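Local coordinates for particle-associated glycoside hydrolase (Acinetobacter phage Fri1, PDB 6C72), which probably cleaves the capsular polysaccharide of Acinetobacter baumannii as a trimeric phage tailspike depolymerase, helping the virus reach and enter its host cell, at residues A[224-235]-A[253-263]; A[121-132]-A[142-152]. All blocks are in the same frame, centred on the assembly; numbering follows the deposited sequence.

Both contacts pair parallel strands one coil apart in the same right-handed beta-helix, contact 2 (121-132 with 142-152) nearer the N-terminal end and contact 1 (224-235 with 253-263) nearer the middle of the chain. Their centres lie about 15 Å apart, and Trp233 CB of contact 1 packs on Phe151 CZ of contact 2 at 3.8 Å. Each is largely buried and each meets both neighbouring subunits. Contact 1 runs through a corner at Trp233; at the other end of its strands serine, asparagine and histidine side chains add bonds to the ladder. Contact 2 lies beside helix 110-122, with glycines leading into and opening its first strand and an arginine-glutamine pair on its polar face.

Contact 1 of 2, residues A[224-235]-A[253-263]; sequences IIGDSFTAKWVD and SCSNHYFENCN. With ZN (zinc ion), chain M.
Strands 230-232 and 255-260 run parallel, 2° apart and 4.9 Å between axes, and a backbone ladder ties Phe229, Ala231 and Trp233 to Tyr258 and Glu260. On the face that carries Ala231, Phe259 sets its CD2 3.6 Å from Ala231 CB, while Ile224 CD1 arrives from the opposite direction at the ring edge, and Phe282 stacks on the same ring. Where the strand of 224-235 begins, His257 replaces a backbone partner. With CG beside its own N (chi1 -57°), the imidazole accepts Phe229 N at ND1 over 3.1 Å, the donor lying in the ring plane, consistent with ND1 carrying no proton. Asp227 OD1 takes Ser255 OG nearly end-on at 2.8 Å, with a weak bond from Ser255 N; Asn256 ND2 reaches Ser228 OG. These are successive coils of a right-handed parallel beta-helix, the fold common among phage tailspikes, and at the corner after Lys232 Trp233 and Asn261 repeat the same turn one above the other. Asn261 lies flat along the indole, the amide and ring planes 13° apart, with its CB centred over the six-membered ring at 3.5 Å as a CH-pi contact. Its OD1 is hydrogen-bonded to Asn284 ND2, and also to Ser228 OG of the third subunit. Beyond the corner Asn263 ND2 meets Asp235 OD1 at 2.8 Å from above the carboxylate plane, while Asn263 OD1 bonds Thr286. On the polar face, Tyr258 OH donates to Glu260 OE1, and a water links that oxygen to Lys232 NZ. The other carboxylate oxygen, Glu260 OE2, binds zinc at 2.4 Å and is also bonded by Asn256 ND2 of the third subunit; a water is a further ligand of the ion.

Contact 2 of 2, residues A[121-132]-A[142-152]; sequences ALIGGGVVQLPK and KSNVEVRGTFD. With ZN (zinc ion), chain O.
Gln129 leaves its strand with CG opposite the backbone N (chi1 179°) and then bends at chi2 (70°), while Arg148 kinks at chi3, which brings the carboxamide and guanidinium together. Arg148 grips Gln129 OE1 side-on, NE at 2.7 Å and NH2 at 3.0 Å, both bonds lying in the guanidinium plane. Val127 CG1 sits over the centre of one guanidinium face, 3.8 Å from Arg148 CZ, so an aliphatic branch and a carbonyl oxygen together help to orient the group. This is an early coil of the parallel beta-helix, strands 126-129 and 145-148 twisted by 27° and joined by a continuous backbone ladder. Gly125 CA lies close against Asn144 O, and Gly126 N bonds that same oxygen. On the inward face Leu130 CD1 packs on Val147 CG1 at 3.6 Å and Val128 CG2 on Val145 CG1, with Leu113 of helix 110-122 touching Val128 and Leu130. At the strand's end Gln129 NE2 donates to Leu130 O and, weakly, to Gly149 O; Leu130 O also receives Thr150 OG1 in the carbonyl plane at 2.8 Å. Lys132 lays its CG against Thr150 CG2 and forms a salt bridge to Asp152 whose hydrogen bond, Lys132 NZ to Asp152 OD1 at 3.3 Å, is weak. Asp152 holds the zinc with both oxygens, OD1 at 2.3 Å and OD2 at 2.6 Å.

Contact 1 of 2, residues A[224-235]-A[253-263]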
loop_
_atom_site.group_PDB
_atom_site.type_symbol
_atom_site.label_atom_id
_atom_site.label_comp_id
_atom_site.label_asym_id
_atom_site.label_seq_id
_atom_site.Cartn_x
_atom_site.Cartn_y
_atom_site.Cartn_z
ATOM N N ILE A 224 -25.773 5.544 3.241
ATOM C CA ILE A 224 -25.084 6.184 2.126
ATOM C C ILE A 224 -25.522 5.535 0.822
ATOM O O ILE A 224 -25.315 4.333 0.616
ATOM C CB ILE A 224 -23.561 6.114 2.290
ATOM C CG1 ILE A 224 -23.132 6.840 3.571
ATOM C CG2 ILE A 224 -22.885 6.732 1.089
ATOM C CD1 ILE A 224 -21.612 6.722 3.848
ATOM N N ILE A 225 -26.146 6.329 -0.043
ATOM C CA ILE A 225 -26.368 5.956 -1.437
ATOM C C ILE A 225 -25.507 6.782 -2.378
ATOM O O ILE A 225 -25.186 6.303 -3.476
ATOM C CB ILE A 225 -27.857 6.096 -1.831
ATOM C CG1 ILE A 225 -28.771 5.591 -0.719
ATOM C CG2 ILE A 225 -28.177 5.367 -3.147
ATOM C CD1 ILE A 225 -30.239 5.823 -1.037
ATOM N N GLY A 226 -25.101 7.988 -1.976
ATOM C CA GLY A 226 -24.331 8.878 -2.816
ATOM C C GLY A 226 -22.854 8.533 -2.838
ATOM O O GLY A 226 -22.432 7.425 -2.503
ATOM N N ASP A 227 -22.060 9.527 -3.219
ATOM C CA ASP A 227 -20.676 9.347 -3.628
ATOM C C ASP A 227 -19.766 10.293 -2.854
ATOM O O ASP A 227 -20.155 11.413 -2.527
ATOM C CB ASP A 227 -20.545 9.607 -5.137
ATOM C CG ASP A 227 -19.202 9.230 -5.678
ATOM O OD1 ASP A 227 -18.866 8.017 -5.710
ATOM O OD2 ASP A 227 -18.462 10.174 -6.050
ATOM N N SER A 228 -18.549 9.827 -2.568
ATOM C CA SER A 228 -17.496 10.624 -1.916
ATOM C C SER A 228 -17.976 11.253 -0.605
ATOM O O SER A 228 -17.891 12.461 -0.389
ATOM C CB SER A 228 -16.944 11.697 -2.854
ATOM O OG SER A 228 -16.308 11.112 -3.976
ATOM N N PHE A 229 -18.460 10.400 0.283
ATOM C CA PHE A 229 -18.833 10.803 1.627
ATOM C C PHE A 229 -17.610 10.723 2.541
ATOM O O PHE A 229 -16.698 9.916 2.314
ATOM C CB PHE A 229 -19.938 9.895 2.155
ATOM C CG PHE A 229 -20.525 10.345 3.456
ATOM C CD1 PHE A 229 -21.547 11.288 3.486
ATOM C CD2 PHE A 229 -20.032 9.836 4.656
ATOM C CE1 PHE A 229 -22.091 11.700 4.701
ATOM C CE2 PHE A 229 -20.557 10.240 5.867
ATOM C CZ PHE A 229 -21.596 11.173 5.896
ATOM N N THR A 230 -17.583 11.585 3.560
ATOM C CA THR A 230 -16.467 11.648 4.501
ATOM C C THR A 230 -16.975 11.828 5.929
ATOM O O THR A 230 -17.796 12.714 6.189
ATOM C CB THR A 230 -15.524 12.803 4.136
ATOM O OG1 THR A 230 -15.046 12.627 2.786
ATOM C CG2 THR A 230 -14.363 12.876 5.108
ATOM N N ALA A 231 -16.459 11.023 6.864
ATOM C CA ALA A 231 -16.819 11.147 8.272
ATOM C C ALA A 231 -15.569 11.087 9.136
ATOM O O ALA A 231 -14.686 10.248 8.910
ATOM C CB ALA A 231 -17.805 10.057 8.711
ATOM N N LYS A 232 -15.498 11.993 10.117
ATOM C CA LYS A 232 -14.388 12.060 11.061
ATOM C C LYS A 232 -14.913 12.330 12.464
ATOM O O LYS A 232 -15.790 13.178 12.651
ATOM C CB LYS A 232 -13.390 13.154 10.671
ATOM C CG LYS A 232 -12.663 12.850 9.393
ATOM C CD LYS A 232 -11.895 14.045 8.871
ATOM C CE LYS A 232 -11.137 13.681 7.587
ATOM N NZ LYS A 232 -9.889 14.499 7.436
ATOM N N TRP A 233 -14.366 11.608 13.447
ATOM C CA TRP A 233 -14.743 11.772 14.856
ATOM C C TRP A 233 -16.262 11.660 15.033
ATOM O O TRP A 233 -16.926 12.556 15.562
ATOM C CB TRP A 233 -14.217 13.091 15.410
ATOM C CG TRP A 233 -12.744 13.181 15.368
ATOM C CD1 TRP A 233 -11.993 13.915 14.493
ATOM C CD2 TRP A 233 -11.815 12.532 16.247
ATOM N NE1 TRP A 233 -10.653 13.760 14.767
ATOM C CE2 TRP A 233 -10.515 12.915 15.837
ATOM C CE3 TRP A 233 -11.954 11.658 17.331
ATOM C CZ2 TRP A 233 -9.363 12.456 16.477
ATOM C CZ3 TRP A 233 -10.808 11.202 17.966
ATOM C CH2 TRP A 233 -9.529 11.606 17.538
ATOM N N VAL A 234 -16.817 10.552 14.546
ATOM C CA VAL A 234 -18.233 10.245 14.686
ATOM C C VAL A 234 -18.374 8.894 15.370
ATOM O O VAL A 234 -17.755 7.912 14.949
ATOM C CB VAL A 234 -18.953 10.241 13.323
ATOM C CG1 VAL A 234 -20.293 9.544 13.451
ATOM C CG2 VAL A 234 -19.148 11.666 12.843
ATOM N N ASP A 235 -19.196 8.846 16.410
ATOM C CA ASP A 235 -19.597 7.604 17.045
ATOM C C ASP A 235 -21.050 7.322 16.690
ATOM O O ASP A 235 -21.824 8.243 16.411
ATOM C CB ASP A 235 -19.430 7.678 18.569
ATOM C CG ASP A 235 -17.968 7.842 19.002
ATOM O OD1 ASP A 235 -17.065 7.887 18.135
ATOM O OD2 ASP A 235 -17.719 7.909 20.223
ATOM N N SER A 253 -22.606 6.386 -9.001
ATOM C CA SER A 253 -21.456 6.075 -8.164
ATOM C C SER A 253 -21.821 6.055 -6.683
ATOM O O SER A 253 -22.586 6.892 -6.198
ATOM C CB SER A 253 -20.336 7.080 -8.413
ATOM O OG SER A 253 -19.621 6.749 -9.588
ATOM N N CYS A 254 -21.302 5.048 -5.976
ATOM C CA CYS A 254 -21.310 4.978 -4.514
ATOM C C CYS A 254 -19.891 4.560 -4.103
ATOM O O CYS A 254 -19.617 3.382 -3.854
ATOM C CB CYS A 254 -22.365 4.009 -4.012
ATOM S SG CYS A 254 -22.557 4.006 -2.210
ATOM N N SER A 255 -18.973 5.522 -4.065
ATOM C CA SER A 255 -17.567 5.169 -3.953
ATOM C C SER A 255 -16.783 6.296 -3.300
ATOM O O SER A 255 -17.291 7.399 -3.086
ATOM C CB SER A 255 -16.973 4.849 -5.329
ATOM O OG SER A 255 -16.896 6.024 -6.123
ATOM N N ASN A 256 -15.507 6.010 -3.046
ATOM C CA ASN A 256 -14.572 6.988 -2.500
ATOM C C ASN A 256 -15.016 7.465 -1.116
ATOM O O ASN A 256 -14.999 8.658 -0.811
ATOM C CB ASN A 256 -14.396 8.161 -3.474
ATOM C CG ASN A 256 -13.256 9.075 -3.091
ATOM O OD1 ASN A 256 -12.261 8.627 -2.523
ATOM N ND2 ASN A 256 -13.395 10.362 -3.388
ATOM N N HIS A 257 -15.453 6.536 -0.274
ATOM C CA HIS A 257 -15.914 6.893 1.056
ATOM C C HIS A 257 -14.788 6.724 2.060
ATOM O O HIS A 257 -14.088 5.709 2.061
ATOM C CB HIS A 257 -17.122 6.054 1.459
ATOM C CG HIS A 257 -18.262 6.159 0.498
ATOM N ND1 HIS A 257 -18.748 7.371 0.060
ATOM C CD2 HIS A 257 -19.034 5.209 -0.082
ATOM C CE1 HIS A 257 -19.767 7.166 -0.757
ATOM N NE2 HIS A 257 -19.961 5.863 -0.858
ATOM N N TYR A 258 -14.651 7.694 2.949
ATOM C CA TYR A 258 -13.529 7.741 3.863
ATOM C C TYR A 258 -14.023 7.976 5.282
ATOM O O TYR A 258 -14.819 8.888 5.522
ATOM C CB TYR A 258 -12.552 8.833 3.440
ATOM C CG TYR A 258 -11.315 8.845 4.275
ATOM C CD1 TYR A 258 -10.301 7.934 4.057
ATOM C CD2 TYR A 258 -11.171 9.760 5.309
ATOM C CE1 TYR A 258 -9.160 7.940 4.836
ATOM C CE2 TYR A 258 -10.045 9.778 6.084
ATOM C CZ TYR A 258 -9.046 8.858 5.851
ATOM O OH TYR A 258 -7.922 8.872 6.637
ATOM N N PHE A 259 -13.542 7.160 6.213
ATOM C CA PHE A 259 -13.900 7.249 7.622
ATOM C C PHE A 259 -12.632 7.196 8.459
ATOM O O PHE A 259 -11.793 6.309 8.266
ATOM C CB PHE A 259 -14.848 6.113 8.032
ATOM C CG PHE A 259 -16.076 6.018 7.171
ATOM C CD1 PHE A 259 -16.046 5.307 5.969
ATOM C CD2 PHE A 259 -17.252 6.643 7.553
ATOM C CE1 PHE A 259 -17.172 5.215 5.162
ATOM C CE2 PHE A 259 -18.395 6.559 6.753
ATOM C CZ PHE A 259 -18.353 5.838 5.541
ATOM N N GLU A 260 -12.491 8.149 9.377
ATOM C CA GLU A 260 -11.339 8.175 10.266
ATOM C C GLU A 260 -11.777 8.553 11.671
ATOM O O GLU A 260 -12.628 9.423 11.840
ATOM C CB GLU A 260 -10.272 9.155 9.786
ATOM C CG GLU A 260 -8.978 9.025 10.559
ATOM C CD GLU A 260 -7.911 9.947 10.035
ATOM O OE1 GLU A 260 -8.090 10.465 8.906
ATOM O OE2 GLU A 260 -6.906 10.163 10.747
ATOM N N ASN A 261 -11.198 7.897 12.672
ATOM C CA ASN A 261 -11.464 8.233 14.072
ATOM C C ASN A 261 -12.946 8.094 14.402
ATOM O O ASN A 261 -13.509 8.908 15.129
ATOM C CB ASN A 261 -10.967 9.641 14.407
ATOM C CG ASN A 261 -9.466 9.782 14.227
ATOM O OD1 ASN A 261 -8.692 9.021 14.804
ATOM N ND2 ASN A 261 -9.050 10.745 13.408
ATOM N N CYS A 262 -13.596 7.095 13.817
ATOM C CA CYS A 262 -15.011 6.844 14.051
ATOM C C CYS A 262 -15.181 5.581 14.881
ATOM O O CYS A 262 -14.381 4.653 14.793
ATOM C CB CYS A 262 -15.783 6.710 12.726
ATOM S SG CYS A 262 -15.888 8.257 11.765
ATOM N N ASN A 263 -16.229 5.541 15.687
ATOM C CA ASN A 263 -16.509 4.385 16.528
ATOM C C ASN A 263 -17.922 3.922 16.248
ATOM O O ASN A 263 -18.892 4.571 16.662
ATOM C CB ASN A 263 -16.326 4.710 18.007
ATOM C CG ASN A 263 -14.915 5.141 18.319
ATOM O OD1 ASN A 263 -13.996 4.340 18.223
ATOM N ND2 ASN A 263 -14.734 6.402 18.701
HETATM ZN ZN ZN M . -5.055 10.967 9.480
HETATM O O HOH W 1 -14.435 11.051 0.719
HETATM O O HOH W 2 -8.036 13.253 8.575
HETATM O O HOH W 3 -15.567 9.881 17.632
HETATM O O HOH W 4 -3.497 9.922 10.553
#

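Contact 2 of 2, residues A[121-132]-A[142-152]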
loop_
_atom_site.group_PDB
_atom_site.type_symbol
_atom_site.label_atom_id
_atom_site.label_comp_id
_atom_site.label_asym_id
_atom_site.label_seq_id
_atom_site.Cartn_x
_atom_site.Cartn_y
_atom_site.Cartn_z
ATOM N N ALA A 121 -26.574 24.031 0.505
ATOM C CA ALA A 121 -26.436 23.439 -0.819
ATOM C C ALA A 121 -26.882 24.393 -1.930
ATOM O O ALA A 121 -26.460 24.233 -3.078
ATOM C CB ALA A 121 -27.228 22.132 -0.898
ATOM N N LEU A 122 -27.748 25.358 -1.627
ATOM C CA LEU A 122 -28.123 26.343 -2.633
ATOM C C LEU A 122 -27.009 27.363 -2.861
ATOM O O LEU A 122 -26.824 27.821 -3.988
ATOM C CB LEU A 122 -29.422 27.043 -2.220
ATOM C CG LEU A 122 -30.186 27.979 -3.162
ATOM C CD1 LEU A 122 -30.869 27.225 -4.284
ATOM C CD2 LEU A 122 -31.212 28.788 -2.375
ATOM N N ILE A 123 -26.232 27.706 -1.829
ATOM C CA ILE A 123 -25.258 28.790 -1.962
ATOM C C ILE A 123 -23.815 28.283 -2.044
ATOM O O ILE A 123 -22.874 28.991 -1.675
ATOM C CB ILE A 123 -25.402 29.809 -0.810
ATOM C CG1 ILE A 123 -25.064 29.171 0.543
ATOM C CG2 ILE A 123 -26.798 30.403 -0.802
ATOM C CD1 ILE A 123 -25.020 30.175 1.689
ATOM N N GLY A 124 -23.615 27.070 -2.539
ATOM C CA GLY A 124 -22.280 26.606 -2.866
ATOM C C GLY A 124 -21.725 25.553 -1.943
ATOM O O GLY A 124 -20.596 25.093 -2.162
ATOM N N GLY A 125 -22.482 25.140 -0.941
ATOM C CA GLY A 125 -22.033 24.141 -0.007
ATOM C C GLY A 125 -21.237 24.737 1.137
ATOM O O GLY A 125 -21.046 25.953 1.263
ATOM N N GLY A 126 -20.754 23.839 1.988
ATOM C CA GLY A 126 -20.048 24.254 3.172
ATOM C C GLY A 126 -20.398 23.390 4.365
ATOM O O GLY A 126 -20.488 22.158 4.263
ATOM N N VAL A 127 -20.617 24.026 5.509
ATOM C CA VAL A 127 -20.818 23.309 6.759
ATOM C C VAL A 127 -22.088 23.808 7.431
ATOM O O VAL A 127 -22.306 25.021 7.540
ATOM C CB VAL A 127 -19.609 23.468 7.698
ATOM C CG1 VAL A 127 -19.924 22.880 9.053
ATOM C CG2 VAL A 127 -18.379 22.787 7.090
ATOM N N VAL A 128 -22.920 22.874 7.875
ATOM C CA VAL A 128 -23.991 23.153 8.822
ATOM C C VAL A 128 -23.480 22.747 10.193
ATOM O O VAL A 128 -23.228 21.558 10.448
ATOM C CB VAL A 128 -25.287 22.417 8.471
ATOM C CG1 VAL A 128 -26.257 22.559 9.629
ATOM C CG2 VAL A 128 -25.878 22.974 7.180
ATOM N N GLN A 129 -23.279 23.741 11.056
ATOM C CA GLN A 129 -22.774 23.526 12.404
ATOM C C GLN A 129 -23.940 23.223 13.334
ATOM O O GLN A 129 -24.933 23.964 13.356
ATOM C CB GLN A 129 -22.010 24.761 12.889
ATOM C CG GLN A 129 -21.457 24.648 14.292
ATOM C CD GLN A 129 -20.305 23.648 14.390
ATOM O OE1 GLN A 129 -19.356 23.687 13.593
ATOM N NE2 GLN A 129 -20.383 22.746 15.366
ATOM N N LEU A 130 -23.842 22.147 14.047
ATOM C CA LEU A 130 -24.823 21.857 15.079
ATOM C C LEU A 130 -24.276 22.276 16.434
ATOM O O LEU A 130 -23.068 22.219 16.658
ATOM C CB LEU A 130 -25.176 20.370 15.131
ATOM C CG LEU A 130 -25.765 19.814 13.844
ATOM C CD1 LEU A 130 -26.126 18.347 13.991
ATOM C CD2 LEU A 130 -26.969 20.653 13.411
ATOM N N PRO A 131 -25.110 22.732 17.353
ATOM C CA PRO A 131 -24.634 23.052 18.701
ATOM C C PRO A 131 -24.544 21.778 19.534
ATOM O O PRO A 131 -24.877 20.692 19.094
ATOM C CB PRO A 131 -25.728 23.982 19.233
ATOM C CG PRO A 131 -26.966 23.421 18.614
ATOM C CD PRO A 131 -26.559 22.961 17.220
ATOM N N LYS A 132 -24.126 21.938 20.776
ATOM C CA LYS A 132 -24.247 20.847 21.726
ATOM C C LYS A 132 -25.724 20.588 22.032
ATOM O O LYS A 132 -26.590 21.435 21.811
ATOM C CB LYS A 132 -23.492 21.175 23.016
ATOM C CG LYS A 132 -21.986 21.287 22.830
ATOM C CD LYS A 132 -21.273 21.318 24.152
ATOM C CE LYS A 132 -21.405 22.673 24.800
ATOM N NZ LYS A 132 -20.867 22.599 26.168
ATOM N N LYS A 142 -27.044 16.812 1.193
ATOM C CA LYS A 142 -27.007 17.481 -0.094
ATOM C C LYS A 142 -25.550 17.706 -0.477
ATOM O O LYS A 142 -24.672 17.780 0.382
ATOM C CB LYS A 142 -27.786 18.805 -0.043
ATOM C CG LYS A 142 -29.260 18.642 0.340
ATOM C CD LYS A 142 -29.956 17.629 -0.568
ATOM C CE LYS A 142 -31.286 17.135 0.002
ATOM N NZ LYS A 142 -32.383 18.143 -0.153
ATOM N N SER A 143 -25.295 17.857 -1.771
ATOM C CA SER A 143 -23.921 17.804 -2.263
ATOM C C SER A 143 -23.051 18.906 -1.655
ATOM O O SER A 143 -23.478 20.054 -1.494
ATOM C CB SER A 143 -23.893 17.882 -3.789
ATOM O OG SER A 143 -24.474 16.718 -4.353
ATOM N N ASN A 144 -21.828 18.522 -1.275
ATOM C CA ASN A 144 -20.813 19.452 -0.795
ATOM C C ASN A 144 -21.254 20.175 0.481
ATOM O O ASN A 144 -20.846 21.309 0.742
ATOM C CB ASN A 144 -20.421 20.445 -1.894
ATOM C CG ASN A 144 -19.969 19.748 -3.172
ATOM O OD1 ASN A 144 -20.498 20.003 -4.262
ATOM N ND2 ASN A 144 -18.997 18.855 -3.047
ATOM N N VAL A 145 -22.109 19.537 1.273
ATOM C CA VAL A 145 -22.496 20.039 2.585
ATOM C C VAL A 145 -22.082 19.016 3.630
ATOM O O VAL A 145 -22.339 17.818 3.463
ATOM C CB VAL A 145 -24.005 20.323 2.673
ATOM C CG1 VAL A 145 -24.397 20.652 4.120
ATOM C CG2 VAL A 145 -24.389 21.454 1.711
ATOM N N GLU A 146 -21.447 19.489 4.700
ATOM C CA GLU A 146 -21.052 18.664 5.831
ATOM C C GLU A 146 -21.808 19.122 7.075
ATOM O O GLU A 146 -21.876 20.322 7.356
ATOM C CB GLU A 146 -19.540 18.759 6.072
ATOM C CG GLU A 146 -19.061 18.120 7.377
ATOM C CD GLU A 146 -17.598 18.420 7.675
ATOM O OE1 GLU A 146 -16.899 18.995 6.808
ATOM O OE2 GLU A 146 -17.142 18.089 8.790
ATOM N N VAL A 147 -22.357 18.168 7.821
ATOM C CA VAL A 147 -23.004 18.432 9.102
ATOM C C VAL A 147 -21.965 18.188 10.186
ATOM O O VAL A 147 -21.325 17.130 10.207
ATOM C CB VAL A 147 -24.245 17.547 9.303
ATOM C CG1 VAL A 147 -24.806 17.719 10.697
ATOM C CG2 VAL A 147 -25.310 17.874 8.264
ATOM N N ARG A 148 -21.746 19.184 11.045
ATOM C CA ARG A 148 -20.679 19.135 12.032
ATOM C C ARG A 148 -21.226 19.468 13.414
ATOM O O ARG A 148 -21.912 20.477 13.588
ATOM C CB ARG A 148 -19.543 20.100 11.655
ATOM C CG ARG A 148 -18.327 20.008 12.570
ATOM C CD ARG A 148 -17.184 20.903 12.090
ATOM N NE ARG A 148 -17.529 22.319 12.169
ATOM C CZ ARG A 148 -16.986 23.272 11.416
ATOM N NH1 ARG A 148 -16.068 22.963 10.508
ATOM N NH2 ARG A 148 -17.375 24.534 11.559
ATOM N N GLY A 149 -20.921 18.619 14.395
ATOM C CA GLY A 149 -21.308 18.863 15.767
ATOM C C GLY A 149 -20.246 19.622 16.545
ATOM O O GLY A 149 -19.253 20.109 16.003
ATOM N N THR A 150 -20.469 19.697 17.857
ATOM C CA THR A 150 -19.626 20.433 18.790
ATOM C C THR A 150 -19.166 19.474 19.878
ATOM O O THR A 150 -19.993 18.890 20.581
ATOM C CB THR A 150 -20.390 21.610 19.414
ATOM O OG1 THR A 150 -20.862 22.501 18.388
ATOM C CG2 THR A 150 -19.515 22.385 20.408
ATOM N N PHE A 151 -17.854 19.314 20.021
ATOM C CA PHE A 151 -17.333 18.530 21.134
ATOM C C PHE A 151 -17.745 19.166 22.465
ATOM O O PHE A 151 -17.836 20.393 22.594
ATOM C CB PHE A 151 -15.802 18.417 21.061
ATOM C CG PHE A 151 -15.298 17.569 19.909
ATOM C CD1 PHE A 151 -15.487 16.200 19.900
ATOM C CD2 PHE A 151 -14.628 18.151 18.839
ATOM C CE1 PHE A 151 -15.029 15.430 18.842
ATOM C CE2 PHE A 151 -14.179 17.396 17.775
ATOM C CZ PHE A 151 -14.371 16.030 17.774
ATOM N N ASP A 152 -18.006 18.319 23.457
ATOM C CA ASP A 152 -18.207 18.838 24.790
ATOM C C ASP A 152 -16.879 19.377 25.316
ATOM O O ASP A 152 -15.813 19.162 24.733
ATOM C CB ASP A 152 -18.806 17.768 25.708
ATOM C CG ASP A 152 -19.682 18.376 26.818
ATOM O OD1 ASP A 152 -19.675 19.617 26.983
ATOM O OD2 ASP A 152 -20.408 17.626 27.506
HETATM ZN ZN ZN O . -21.018 19.743 28.894
#